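Local coordinates for PLP-Dependent L-Arginine Hydroxylase MppP (Streptomyces wadayamensis, PDB 6C9B), which oxidises L-arginine with the help of pyridoxal 5'-phosphate, giving 4-hydroxy-2-ketoarginine and 2-ketoarginine, at residues 64-69 / 75-80; 282-287 / 360-365; 93-98 / 123-128; 335-338 / 343-346. All coordinates share one frame; numbering follows the deposited sequence.

Contact 1 (64-69 / 75-80)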
loop_
_atom_site.group_PDB
_atom_site.type_symbol
_atom_site.label_atom_id
_atom_site.label_comp_id
_atom_site.label_asym_id
_atom_site.label_seq_id
_atom_site.Cartn_x
_atom_site.Cartn_y
_atom_site.Cartn_z
ATOM N N ALA B 64 -9.373 -3.320 16.930
ATOM C CA ALA B 64 -9.853 -2.672 15.712
ATOM C C ALA B 64 -10.721 -3.629 14.901
ATOM O O ALA B 64 -11.825 -3.272 14.471
ATOM C CB ALA B 64 -8.683 -2.178 14.869
ATOM N N HIS B 65 -10.259 -4.868 14.732
ATOM C CA HIS B 65 -11.054 -5.850 14.005
ATOM C C HIS B 65 -12.372 -6.131 14.727
ATOM O O HIS B 65 -13.450 -6.107 14.115
ATOM C CB HIS B 65 -10.267 -7.150 13.822
ATOM C CG HIS B 65 -9.059 -7.031 12.940
ATOM N ND1 HIS B 65 -8.142 -8.057 12.807
ATOM C CD2 HIS B 65 -8.623 -6.029 12.139
ATOM C CE1 HIS B 65 -7.181 -7.676 11.982
ATOM N NE2 HIS B 65 -7.442 -6.447 11.571
ATOM N N GLN B 66 -12.316 -6.397 16.034
ATOM C CA GLN B 66 -13.559 -6.669 16.755
ATOM C C GLN B 66 -14.545 -5.520 16.584
ATOM O O GLN B 66 -15.725 -5.735 16.291
ATOM C CB GLN B 66 -13.297 -6.922 18.239
ATOM C CG GLN B 66 -14.608 -7.080 19.021
ATOM C CD GLN B 66 -14.483 -8.008 20.212
ATOM O OE1 GLN B 66 -15.090 -9.082 20.243
ATOM N NE2 GLN B 66 -13.700 -7.599 21.200
ATOM N N ALA B 67 -14.065 -4.287 16.692
ATOM C CA ALA B 67 -14.967 -3.149 16.604
ATOM C C ALA B 67 -15.607 -3.048 15.227
ATOM O O ALA B 67 -16.814 -2.789 15.124
ATOM C CB ALA B 67 -14.227 -1.855 16.954
ATOM N N TYR B 68 -14.812 -3.233 14.158
ATOM C CA TYR B 68 -15.304 -3.030 12.794
ATOM C C TYR B 68 -16.248 -4.158 12.370
ATOM O O TYR B 68 -17.353 -3.903 11.873
ATOM C CB TYR B 68 -14.118 -2.895 11.817
ATOM C CG TYR B 68 -14.583 -2.632 10.405
ATOM C CD1 TYR B 68 -15.056 -1.372 10.026
ATOM C CD2 TYR B 68 -14.599 -3.647 9.456
ATOM C CE1 TYR B 68 -15.522 -1.129 8.752
ATOM C CE2 TYR B 68 -15.083 -3.409 8.173
ATOM C CZ TYR B 68 -15.539 -2.150 7.837
ATOM O OH TYR B 68 -16.023 -1.900 6.595
ATOM N N PHE B 69 -15.827 -5.413 12.559
ATOM C CA PHE B 69 -16.668 -6.549 12.177
ATOM C C PHE B 69 -17.985 -6.557 12.947
ATOM O O PHE B 69 -19.044 -6.794 12.364
ATOM C CB PHE B 69 -15.917 -7.853 12.407
ATOM C CG PHE B 69 -14.844 -8.120 11.392
ATOM C CD1 PHE B 69 -15.170 -8.585 10.135
ATOM C CD2 PHE B 69 -13.509 -7.968 11.721
ATOM C CE1 PHE B 69 -14.188 -8.852 9.213
ATOM C CE2 PHE B 69 -12.521 -8.235 10.798
ATOM C CZ PHE B 69 -12.874 -8.684 9.537
ATOM N N HIS B 75 -20.372 -11.128 13.014
ATOM C CA HIS B 75 -19.982 -11.685 14.310
ATOM C C HIS B 75 -19.158 -12.959 14.186
ATOM O O HIS B 75 -18.334 -13.235 15.061
ATOM C CB HIS B 75 -21.231 -11.954 15.148
ATOM C CG HIS B 75 -22.124 -10.764 15.275
ATOM N ND1 HIS B 75 -21.755 -9.629 15.964
ATOM C CD2 HIS B 75 -23.352 -10.516 14.763
ATOM C CE1 HIS B 75 -22.727 -8.736 15.882
ATOM N NE2 HIS B 75 -23.708 -9.250 15.161
ATOM N N GLY B 76 -19.361 -13.743 13.127
ATOM C CA GLY B 76 -18.626 -14.976 12.924
ATOM C C GLY B 76 -17.263 -14.852 12.272
ATOM O O GLY B 76 -16.670 -15.875 11.906
ATOM N N TYR B 77 -16.722 -13.641 12.127
ATOM C CA TYR B 77 -15.397 -13.499 11.551
ATOM C C TYR B 77 -14.390 -14.303 12.376
ATOM O O TYR B 77 -14.555 -14.475 13.593
ATOM C CB TYR B 77 -14.980 -12.023 11.470
ATOM C CG TYR B 77 -14.438 -11.439 12.750
ATOM C CD1 TYR B 77 -15.290 -11.011 13.759
ATOM C CD2 TYR B 77 -13.066 -11.313 12.953
ATOM C CE1 TYR B 77 -14.787 -10.481 14.949
ATOM C CE2 TYR B 77 -12.565 -10.793 14.137
ATOM C CZ TYR B 77 -13.424 -10.373 15.119
ATOM O OH TYR B 77 -12.925 -9.847 16.297
ATOM N N PRO B 78 -13.357 -14.841 11.733
ATOM C CA PRO B 78 -12.334 -15.595 12.467
ATOM C C PRO B 78 -11.425 -14.666 13.244
ATOM O O PRO B 78 -10.653 -13.896 12.655
ATOM C CB PRO B 78 -11.580 -16.321 11.356
ATOM C CG PRO B 78 -11.697 -15.338 10.183
ATOM C CD PRO B 78 -13.059 -14.766 10.285
ATOM N N ALA B 79 -11.509 -14.738 14.567
ATOM C CA ALA B 79 -10.839 -13.801 15.460
ATOM C C ALA B 79 -9.468 -14.283 15.915
ATOM O O ALA B 79 -8.755 -13.541 16.590
ATOM C CB ALA B 79 -11.730 -13.535 16.678
ATOM N N GLU B 80 -9.070 -15.477 15.530
ATOM C CA GLU B 80 -7.756 -15.982 15.886
ATOM C C GLU B 80 -6.687 -15.116 15.220
ATOM O O GLU B 80 -6.839 -14.739 14.054
ATOM C CB GLU B 80 -7.618 -17.443 15.433
ATOM C CG GLU B 80 -8.681 -18.409 15.990
ATOM C CD GLU B 80 -10.087 -18.214 15.396
ATOM O OE1 GLU B 80 -10.209 -17.856 14.200
ATOM O OE2 GLU B 80 -11.075 -18.408 16.140
HETATM O O HOH W 1 -14.567 -11.227 18.540
#
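Before Tyr77 can lie against Phe69, the loop passes through Gly76, whose N is tied to Asp201 OD2. Tyr77 then points its CB at the helix and lays its ring along Phe69, and so shows how one aromatic residue can seat a loop on the helix it has just left. Its CG stands between the backbone N and the carbonyl carbon (chi1 81°), which swings the ring flat against that of Phe69. The two rings form an offset stack, centroids of Phe69 and Tyr77 4.3 Å apart and planes nearly parallel at 5°. Tyr77 CB lies over the face of the Phe69 ring, 3.9 Å from its centroid. The overlap is reciprocal, since Phe69 CB lies over the face of the Tyr77 ring, 3.5 Å from Tyr77 CD1. Further out, Tyr77 OH passes 3.3 Å from Gln66 CA. A water joins the polar ends, giving a hydrogen to Gln66 OE1 at 2.8 Å and bonded to Tyr77 OH at 3.1 Å. Pro78 follows, touching Val234 rather than the helix. Phe69 itself rests on Val84, Leu232 and Val234, and His65 NE2 is bonded to Ser86 OG. Helix 57-71 thus packs against strands 84-87 and 231-235 at one edge of the seven-stranded sheet, with Tyr77 laid beside it.

Contact 2 (282-287 / 360-365)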
loop_
_atom_site.group_PDB
_atom_site.type_symbol
_atom_site.label_atom_id
_atom_site.label_comp_id
_atom_site.label_asym_id
_atom_site.label_seq_id
_atom_site.Cartn_x
_atom_site.Cartn_y
_atom_site.Cartn_z
ATOM N N LEU B 282 -28.351 9.275 2.417
ATOM C CA LEU B 282 -29.714 9.372 1.884
ATOM C C LEU B 282 -30.066 10.811 1.520
ATOM O O LEU B 282 -30.660 11.074 0.464
ATOM C CB LEU B 282 -30.709 8.816 2.894
ATOM C CG LEU B 282 -32.198 8.846 2.505
ATOM C CD1 LEU B 282 -32.446 8.197 1.132
ATOM C CD2 LEU B 282 -33.004 8.150 3.579
ATOM N N HIS B 283 -29.662 11.757 2.360
ATOM C CA HIS B 283 -29.922 13.160 2.073
ATOM C C HIS B 283 -29.236 13.593 0.787
ATOM O O HIS B 283 -29.831 14.275 -0.057
ATOM C CB HIS B 283 -29.433 14.028 3.222
ATOM C CG HIS B 283 -29.640 15.480 2.970
ATOM N ND1 HIS B 283 -30.848 16.099 3.191
ATOM C CD2 HIS B 283 -28.813 16.432 2.475
ATOM C CE1 HIS B 283 -30.755 17.376 2.868
ATOM N NE2 HIS B 283 -29.533 17.606 2.432
ATOM N N ASN B 284 -27.970 13.209 0.627
ATOM C CA ASN B 284 -27.214 13.642 -0.541
ATOM C C ASN B 284 -27.719 12.962 -1.806
ATOM O O ASN B 284 -27.785 13.588 -2.865
ATOM C CB ASN B 284 -25.723 13.382 -0.344
ATOM C CG ASN B 284 -25.055 14.462 0.491
ATOM O OD1 ASN B 284 -25.688 15.419 0.897
ATOM N ND2 ASN B 284 -23.768 14.297 0.745
ATOM N N ARG B 285 -28.080 11.679 -1.724
ATOM C CA ARG B 285 -28.734 11.037 -2.859
ATOM C C ARG B 285 -29.998 11.785 -3.259
ATOM O O ARG B 285 -30.265 11.985 -4.452
ATOM C CB ARG B 285 -29.052 9.583 -2.504
ATOM C CG ARG B 285 -29.915 8.869 -3.518
ATOM C CD ARG B 285 -29.818 7.358 -3.325
ATOM N NE ARG B 285 -28.636 6.843 -4.008
ATOM C CZ ARG B 285 -27.523 6.397 -3.425
ATOM N NH1 ARG B 285 -26.534 5.968 -4.195
ATOM N NH2 ARG B 285 -27.397 6.312 -2.106
ATOM N N SER B 286 -30.781 12.227 -2.271
ATOM C CA SER B 286 -32.013 12.957 -2.547
ATOM C C SER B 286 -31.735 14.293 -3.216
ATOM O O SER B 286 -32.505 14.715 -4.086
ATOM C CB SER B 286 -32.799 13.178 -1.256
ATOM O OG SER B 286 -32.988 11.949 -0.580
ATOM N N VAL B 287 -30.676 15.007 -2.813
ATOM C CA VAL B 287 -30.460 16.299 -3.468
ATOM C C VAL B 287 -30.056 16.075 -4.913
ATOM O O VAL B 287 -30.470 16.832 -5.798
ATOM C CB VAL B 287 -29.454 17.223 -2.731
ATOM C CG1 VAL B 287 -29.144 16.788 -1.320
ATOM C CG2 VAL B 287 -28.192 17.472 -3.534
ATOM N N GLU B 360 -23.125 21.082 0.361
ATOM C CA GLU B 360 -23.106 22.342 -0.378
ATOM C C GLU B 360 -22.306 22.247 -1.670
ATOM O O GLU B 360 -22.832 22.630 -2.729
ATOM C CB GLU B 360 -22.602 23.464 0.547
ATOM C CG GLU B 360 -23.522 23.731 1.755
ATOM C CD GLU B 360 -23.366 22.736 2.924
ATOM O OE1 GLU B 360 -22.508 21.817 2.881
ATOM O OE2 GLU B 360 -24.129 22.887 3.907
ATOM N N PRO B 361 -21.066 21.751 -1.681
ATOM C CA PRO B 361 -20.389 21.563 -2.973
ATOM C C PRO B 361 -21.022 20.474 -3.828
ATOM O O PRO B 361 -20.977 20.559 -5.061
ATOM C CB PRO B 361 -18.951 21.208 -2.570
ATOM C CG PRO B 361 -19.043 20.713 -1.177
ATOM C CD PRO B 361 -20.189 21.439 -0.543
ATOM N N LEU B 362 -21.613 19.443 -3.225
ATOM C CA LEU B 362 -22.367 18.487 -4.027
ATOM C C LEU B 362 -23.542 19.172 -4.716
ATOM O O LEU B 362 -23.740 19.025 -5.930
ATOM C CB LEU B 362 -22.842 17.334 -3.149
ATOM C CG LEU B 362 -23.707 16.290 -3.840
ATOM C CD1 LEU B 362 -22.933 15.547 -4.900
ATOM C CD2 LEU B 362 -24.220 15.325 -2.791
ATOM N N GLU B 363 -24.325 19.939 -3.949
ATOM C CA GLU B 363 -25.438 20.705 -4.501
ATOM C C GLU B 363 -24.966 21.584 -5.652
ATOM O O GLU B 363 -25.601 21.634 -6.712
ATOM C CB GLU B 363 -26.079 21.578 -3.407
ATOM C CG GLU B 363 -27.453 21.140 -2.934
ATOM C CD GLU B 363 -27.852 21.755 -1.589
ATOM O OE1 GLU B 363 -27.086 22.578 -1.036
ATOM O OE2 GLU B 363 -28.937 21.402 -1.079
ATOM N N LYS B 364 -23.854 22.300 -5.450
ATOM C CA LYS B 364 -23.348 23.180 -6.500
ATOM C C LYS B 364 -23.010 22.391 -7.750
ATOM O O LYS B 364 -23.311 22.824 -8.867
ATOM C CB LYS B 364 -22.109 23.938 -6.029
ATOM C CG LYS B 364 -22.356 25.049 -5.053
ATOM C CD LYS B 364 -21.033 25.741 -4.698
ATOM C CE LYS B 364 -21.248 27.153 -4.170
ATOM N NZ LYS B 364 -21.664 28.105 -5.245
ATOM N N SER B 365 -22.344 21.239 -7.579
ATOM C CA SER B 365 -21.919 20.437 -8.722
ATOM C C SER B 365 -23.097 19.923 -9.533
ATOM O O SER B 365 -23.040 19.897 -10.769
ATOM C CB SER B 365 -21.081 19.257 -8.239
ATOM O OG SER B 365 -19.940 19.725 -7.570
#
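Leu362 holds CG anti to its backbone N (chi1 177°) and Asn284 holds CG anti to its carbonyl carbon (chi1 -81°); these settings aim the two side chains at each other, and chi2 of Leu362 (65°) puts CD2 forward. That methyl lies 3.5 Å from Asn284 CB and equally 3.5 Å from Asn284 CG, with Asn284 ND2 at 3.7 Å. The two side chains approach on a slant. It is a case of a polar residue doing apolar work with its stem while its tip is engaged by others: Asn284 OD1 bonds to Thr359 OG1, and Asn284 ND2 gives a hydrogen to Leu355 O, so the buried amide has partners at both ends, which fix its rotation. About a turn further along helix 256-291, Val287 CG2 meets CG of Glu363, the residue after Leu362, at 3.8 Å. This contact, where the exposed Glu363 crosses the buried Val287 at about a right angle, is less certain, because Val287 is modelled off a staggered rotamer. Leu362 also touches Ile25. What results is helix-on-helix packing between the long helix 256-291 and the C-terminal helix 359-372, an arrangement that belongs to the small domain of fold type I pyridoxal phosphate enzymes of the aminotransferase family.

Contact 3 (93-98 / 123-128)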
loop_
_atom_site.group_PDB
_atom_site.type_symbol
_atom_site.label_atom_id
_atom_site.label_comp_id
_atom_site.label_asym_id
_atom_site.label_seq_id
_atom_site.Cartn_x
_atom_site.Cartn_y
_atom_site.Cartn_z
ATOM N N SER B 93 -4.716 -5.598 -0.688
ATOM C CA SER B 93 -5.273 -6.934 -0.449
ATOM C C SER B 93 -5.572 -7.621 -1.774
ATOM O O SER B 93 -5.309 -8.824 -1.953
ATOM C CB SER B 93 -6.568 -6.847 0.364
ATOM O OG SER B 93 -6.392 -6.176 1.600
ATOM N N MET B 94 -6.168 -6.877 -2.707
ATOM C CA MET B 94 -6.548 -7.445 -3.997
ATOM C C MET B 94 -5.317 -7.849 -4.815
ATOM O O MET B 94 -5.339 -8.860 -5.517
ATOM C CB MET B 94 -7.421 -6.436 -4.757
ATOM C CG MET B 94 -7.918 -6.927 -6.089
ATOM S SD MET B 94 -9.188 -8.175 -5.805
ATOM C CE MET B 94 -8.743 -9.315 -7.116
ATOM N N GLU B 95 -4.239 -7.065 -4.757
ATOM C CA GLU B 95 -3.006 -7.456 -5.428
ATOM C C GLU B 95 -2.483 -8.763 -4.853
ATOM O O GLU B 95 -2.049 -9.655 -5.594
ATOM C CB GLU B 95 -1.956 -6.352 -5.304
ATOM C CG GLU B 95 -0.579 -6.715 -5.829
ATOM C CD GLU B 95 -0.442 -6.807 -7.342
ATOM O OE1 GLU B 95 -1.428 -6.646 -8.071
ATOM O OE2 GLU B 95 0.694 -7.061 -7.817
ATOM N N ILE B 96 -2.514 -8.887 -3.532
ATOM C CA ILE B 96 -2.069 -10.117 -2.880
ATOM C C ILE B 96 -2.929 -11.285 -3.337
ATOM O O ILE B 96 -2.415 -12.359 -3.688
ATOM C CB ILE B 96 -2.107 -9.932 -1.351
ATOM C CG1 ILE B 96 -1.035 -8.937 -0.913
ATOM C CG2 ILE B 96 -1.915 -11.258 -0.640
ATOM C CD1 ILE B 96 -1.244 -8.403 0.496
ATOM N N LEU B 97 -4.254 -11.094 -3.337
ATOM C CA LEU B 97 -5.157 -12.169 -3.731
ATOM C C LEU B 97 -4.935 -12.546 -5.188
ATOM O O LEU B 97 -4.958 -13.722 -5.559
ATOM C CB LEU B 97 -6.607 -11.742 -3.492
ATOM C CG LEU B 97 -7.702 -12.706 -3.965
ATOM C CD1 LEU B 97 -7.564 -14.053 -3.266
ATOM C CD2 LEU B 97 -9.098 -12.112 -3.738
ATOM N N ALA B 98 -4.781 -11.553 -6.041
ATOM C CA ALA B 98 -4.651 -11.837 -7.465
ATOM C C ALA B 98 -3.365 -12.609 -7.735
ATOM O O ALA B 98 -3.362 -13.584 -8.494
ATOM C CB ALA B 98 -4.679 -10.529 -8.247
ATOM N N ARG B 123 -6.312 -9.241 -14.202
ATOM C CA ARG B 123 -5.722 -9.406 -15.522
ATOM C C ARG B 123 -4.220 -9.190 -15.486
ATOM O O ARG B 123 -3.461 -9.896 -16.169
ATOM C CB ARG B 123 -6.361 -8.441 -16.515
ATOM C CG ARG B 123 -7.750 -8.788 -16.986
ATOM C CD ARG B 123 -8.111 -7.925 -18.223
ATOM N NE ARG B 123 -9.291 -8.400 -18.957
ATOM C CZ ARG B 123 -10.415 -7.707 -19.148
ATOM N NH1 ARG B 123 -10.561 -6.472 -18.669
ATOM N NH2 ARG B 123 -11.408 -8.258 -19.837
ATOM N N GLY B 124 -3.771 -8.190 -14.721
ATOM C CA GLY B 124 -2.354 -7.892 -14.646
ATOM C C GLY B 124 -1.537 -9.021 -14.061
ATOM O O GLY B 124 -0.346 -9.132 -14.338
ATOM N N ASN B 125 -2.153 -9.855 -13.233
ATOM C CA ASN B 125 -1.480 -11.014 -12.677
ATOM C C ASN B 125 -1.745 -12.279 -13.480
ATOM O O ASN B 125 -1.441 -13.376 -13.002
ATOM C CB ASN B 125 -1.918 -11.182 -11.231
ATOM C CG ASN B 125 -1.202 -10.219 -10.314
ATOM O OD1 ASN B 125 -0.041 -10.451 -9.985
ATOM N ND2 ASN B 125 -1.845 -9.139 -9.950
ATOM N N GLY B 126 -2.268 -12.150 -14.689
ATOM C CA GLY B 126 -2.381 -13.286 -15.593
ATOM C C GLY B 126 -3.655 -14.083 -15.517
ATOM O O GLY B 126 -3.705 -15.185 -16.088
ATOM N N LEU B 127 -4.685 -13.584 -14.842
ATOM C CA LEU B 127 -5.957 -14.277 -14.759
ATOM C C LEU B 127 -6.867 -13.889 -15.926
ATOM O O LEU B 127 -7.047 -12.703 -16.233
ATOM C CB LEU B 127 -6.613 -13.989 -13.410
ATOM C CG LEU B 127 -5.716 -14.568 -12.305
ATOM C CD1 LEU B 127 -5.860 -13.941 -10.971
ATOM C CD2 LEU B 127 -5.849 -16.124 -12.235
ATOM N N ASP B 128 -7.457 -14.895 -16.564
ATOM C CA ASP B 128 -8.460 -14.662 -17.598
ATOM C C ASP B 128 -9.789 -14.412 -16.914
ATOM O O ASP B 128 -10.128 -15.084 -15.937
ATOM C CB ASP B 128 -8.560 -15.870 -18.521
ATOM C CG ASP B 128 -9.437 -15.618 -19.752
ATOM O OD1 ASP B 128 -9.545 -14.459 -20.205
ATOM O OD2 ASP B 128 -10.008 -16.596 -20.272
#
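Asn125 reaches Glu95 with a single hydrogen bond, ND2 to OE1, 3.1 Å long and with an angle of 152° at the hydrogen. The bond is a good example of one that is well aimed at one end only. The oxygen lies practically in the amide plane of Asn125, whereas the donor comes to Glu95 OE1 from above the carboxylate, 50° out of its plane. Glu95 gets there by an initial anti setting of CG to the backbone N (chi1 173°) and then a bend at chi2, which folds the carboxylate back toward the incoming loop. Asn125, with CG anti to its carbonyl carbon, carries ND2 past Ala98 CB at 3.6 Å, so a methyl group sits beside the amide. Two residues on, Leu127 CD1 lies 3.5 Å from Ala98 O. The loop is shaped by a Schellman motif that ends helix 116-124: Gly126, at positive phi, has its N hydrogen-bonded to Arg123 O, and Leu127 N pairs with Leu122 O. Asn125 ND2 is bonded to Leu121 O as well, so two acceptors set the amide. Glu95 OE2 makes a salt bridge with Arg99 of the second subunit, near the Glu95 OE2 of that subunit. The Asn125 amide at OE1 and Arg99 of the second subunit at OE2 each take one oxygen of the buried carboxylate, which would probably help to keep it ionised despite the nearby like charge.

Contact 4 (335-338 / 343-346)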
loop_
_atom_site.group_PDB
_atom_site.type_symbol
_atom_site.label_atom_id
_atom_site.label_comp_id
_atom_site.label_asym_id
_atom_site.label_seq_id
_atom_site.Cartn_x
_atom_site.Cartn_y
_atom_site.Cartn_z
ATOM N N PRO B 335 -16.822 9.325 -15.839
ATOM C CA PRO B 335 -17.542 8.545 -16.855
ATOM C C PRO B 335 -17.607 7.086 -16.467
ATOM O O PRO B 335 -16.690 6.537 -15.855
ATOM C CB PRO B 335 -16.716 8.727 -18.130
ATOM C CG PRO B 335 -15.759 9.880 -17.829
ATOM C CD PRO B 335 -15.545 9.853 -16.352
ATOM N N CYS B 336 -18.687 6.440 -16.862
ATOM C CA CYS B 336 -18.926 5.095 -16.367
ATOM C C CYS B 336 -18.336 3.989 -17.230
ATOM O O CYS B 336 -18.376 2.835 -16.797
ATOM C CB CYS B 336 -20.418 4.845 -16.219
ATOM S SG CYS B 336 -20.976 5.415 -14.626
ATOM N N ARG B 337 -17.873 4.290 -18.449
ATOM C CA ARG B 337 -17.428 3.241 -19.366
ATOM C C ARG B 337 -16.578 2.204 -18.671
ATOM O O ARG B 337 -16.778 0.996 -18.847
ATOM C CB ARG B 337 -16.618 3.829 -20.521
ATOM C CG ARG B 337 -17.421 4.399 -21.659
ATOM C CD ARG B 337 -16.490 4.983 -22.731
ATOM N NE ARG B 337 -15.584 3.995 -23.337
ATOM C CZ ARG B 337 -15.867 3.244 -24.401
ATOM N NH1 ARG B 337 -17.048 3.323 -24.996
ATOM N NH2 ARG B 337 -14.965 2.389 -24.864
ATOM N N GLN B 338 -15.604 2.650 -17.896
ATOM C CA GLN B 338 -14.583 1.696 -17.475
ATOM C C GLN B 338 -14.996 0.789 -16.318
ATOM O O GLN B 338 -14.271 -0.177 -16.051
ATOM C CB GLN B 338 -13.314 2.436 -17.140
ATOM C CG GLN B 338 -12.527 2.718 -18.431
ATOM C CD GLN B 338 -11.699 3.971 -18.377
ATOM O OE1 GLN B 338 -12.089 4.972 -17.776
ATOM N NE2 GLN B 338 -10.535 3.925 -19.012
ATOM N N GLU B 343 -17.092 -4.723 -21.489
ATOM C CA GLU B 343 -17.832 -4.137 -22.599
ATOM C C GLU B 343 -18.050 -2.664 -22.281
ATOM O O GLU B 343 -19.132 -2.280 -21.823
ATOM C CB GLU B 343 -19.171 -4.840 -22.812
ATOM C CG GLU B 343 -19.818 -4.497 -24.148
ATOM C CD GLU B 343 -19.099 -5.167 -25.309
ATOM O OE1 GLU B 343 -19.336 -6.372 -25.551
ATOM O OE2 GLU B 343 -18.265 -4.496 -25.942
ATOM N N PRO B 344 -17.043 -1.822 -22.485
ATOM C CA PRO B 344 -17.138 -0.448 -21.961
ATOM C C PRO B 344 -18.280 0.346 -22.556
ATOM O O PRO B 344 -18.791 1.261 -21.896
ATOM C CB PRO B 344 -15.777 0.168 -22.315
ATOM C CG PRO B 344 -15.051 -0.856 -23.150
ATOM C CD PRO B 344 -15.662 -2.177 -22.846
ATOM N N SER B 345 -18.702 0.028 -23.782
ATOM C CA SER B 345 -19.822 0.755 -24.377
ATOM C C SER B 345 -21.109 0.615 -23.558
ATOM O O SER B 345 -21.983 1.491 -23.651
ATOM C CB SER B 345 -20.035 0.281 -25.819
ATOM O OG SER B 345 -20.443 -1.074 -25.848
ATOM N N ASP B 346 -21.221 -0.426 -22.715
ATOM C CA ASP B 346 -22.374 -0.562 -21.832
ATOM C C ASP B 346 -22.522 0.661 -20.922
ATOM O O ASP B 346 -23.628 0.971 -20.475
ATOM C CB ASP B 346 -22.250 -1.827 -20.969
ATOM C CG ASP B 346 -22.507 -3.137 -21.742
ATOM O OD1 ASP B 346 -22.865 -3.119 -22.939
ATOM O OD2 ASP B 346 -22.333 -4.205 -21.108
#
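The guanidinium of Arg337 is the flat group here, and one of its faces is laid over Pro344: CB of the proline stands 3.4 Å above the plane, displaced toward the rim, and Ser345 N lies over the same face. The setting is the connection between strands 331-335 and 350-354, antiparallel neighbours in the five-stranded mixed sheet, in which two short 3-10 segments, one taking in Arg337-Gln338 and the other Pro344-Asp346, come together. It illustrates how the flat face of a guanidinium can pack on a proline while its N-H groups serve other partners. Of the guanidinium nitrogens, NH2 is the nearest to the proline, 3.5 Å from Pro344 CB, while NH1 extends over the next residue to 3.8 Å from Ser345 CA. The stem runs straight at chi2 and then bends at chi3 (61°), and this bend lays the group over Pro344. Lower on the same side chain, Arg337 CG is 3.4 Å from Pro344 O. The charge is answered outside the pair, by a salt bridge from NH1 to Asp348 OD2; Arg337 also touches a crystal neighbour, so lattice packing may influence its conformation. Gln338 NE2, bonded to Lys8 O, ties the first turn to the N-terminal part of the chain. Within the second turn, Asp346 N is bonded to Glu343 O at 2.9 Å, which closes the turn that presents Pro344. The backbones come close, and a reciprocal pair of CA-H...O contacts joins them: Arg337 CA lies 3.5 Å from Pro344 O, and Pro344 CA lies 3.5 Å from Arg337 O, each with an angle of 133° at the hydrogen.

Contacts 2 and 3 are largely buried, contact 1 partly so, and contact 4 lies at the surface. No secondary-structure element is shared by two of them, although contacts 2 and 4 both belong to the C-terminal part of the chain. Helix and loop meet through stacked rings in contact 1, two helices through a methyl and an amide stem in contact 2, and a turn bends back on its own strand connection in contact 4. Contact 3 differs in having a direct hydrogen bond between its segments and in reaching the second subunit. Contacts 3 and 4 approach most closely, nearest atoms about 7 Å apart; contacts 1 and 4 lie on opposite sides of the chain's centre.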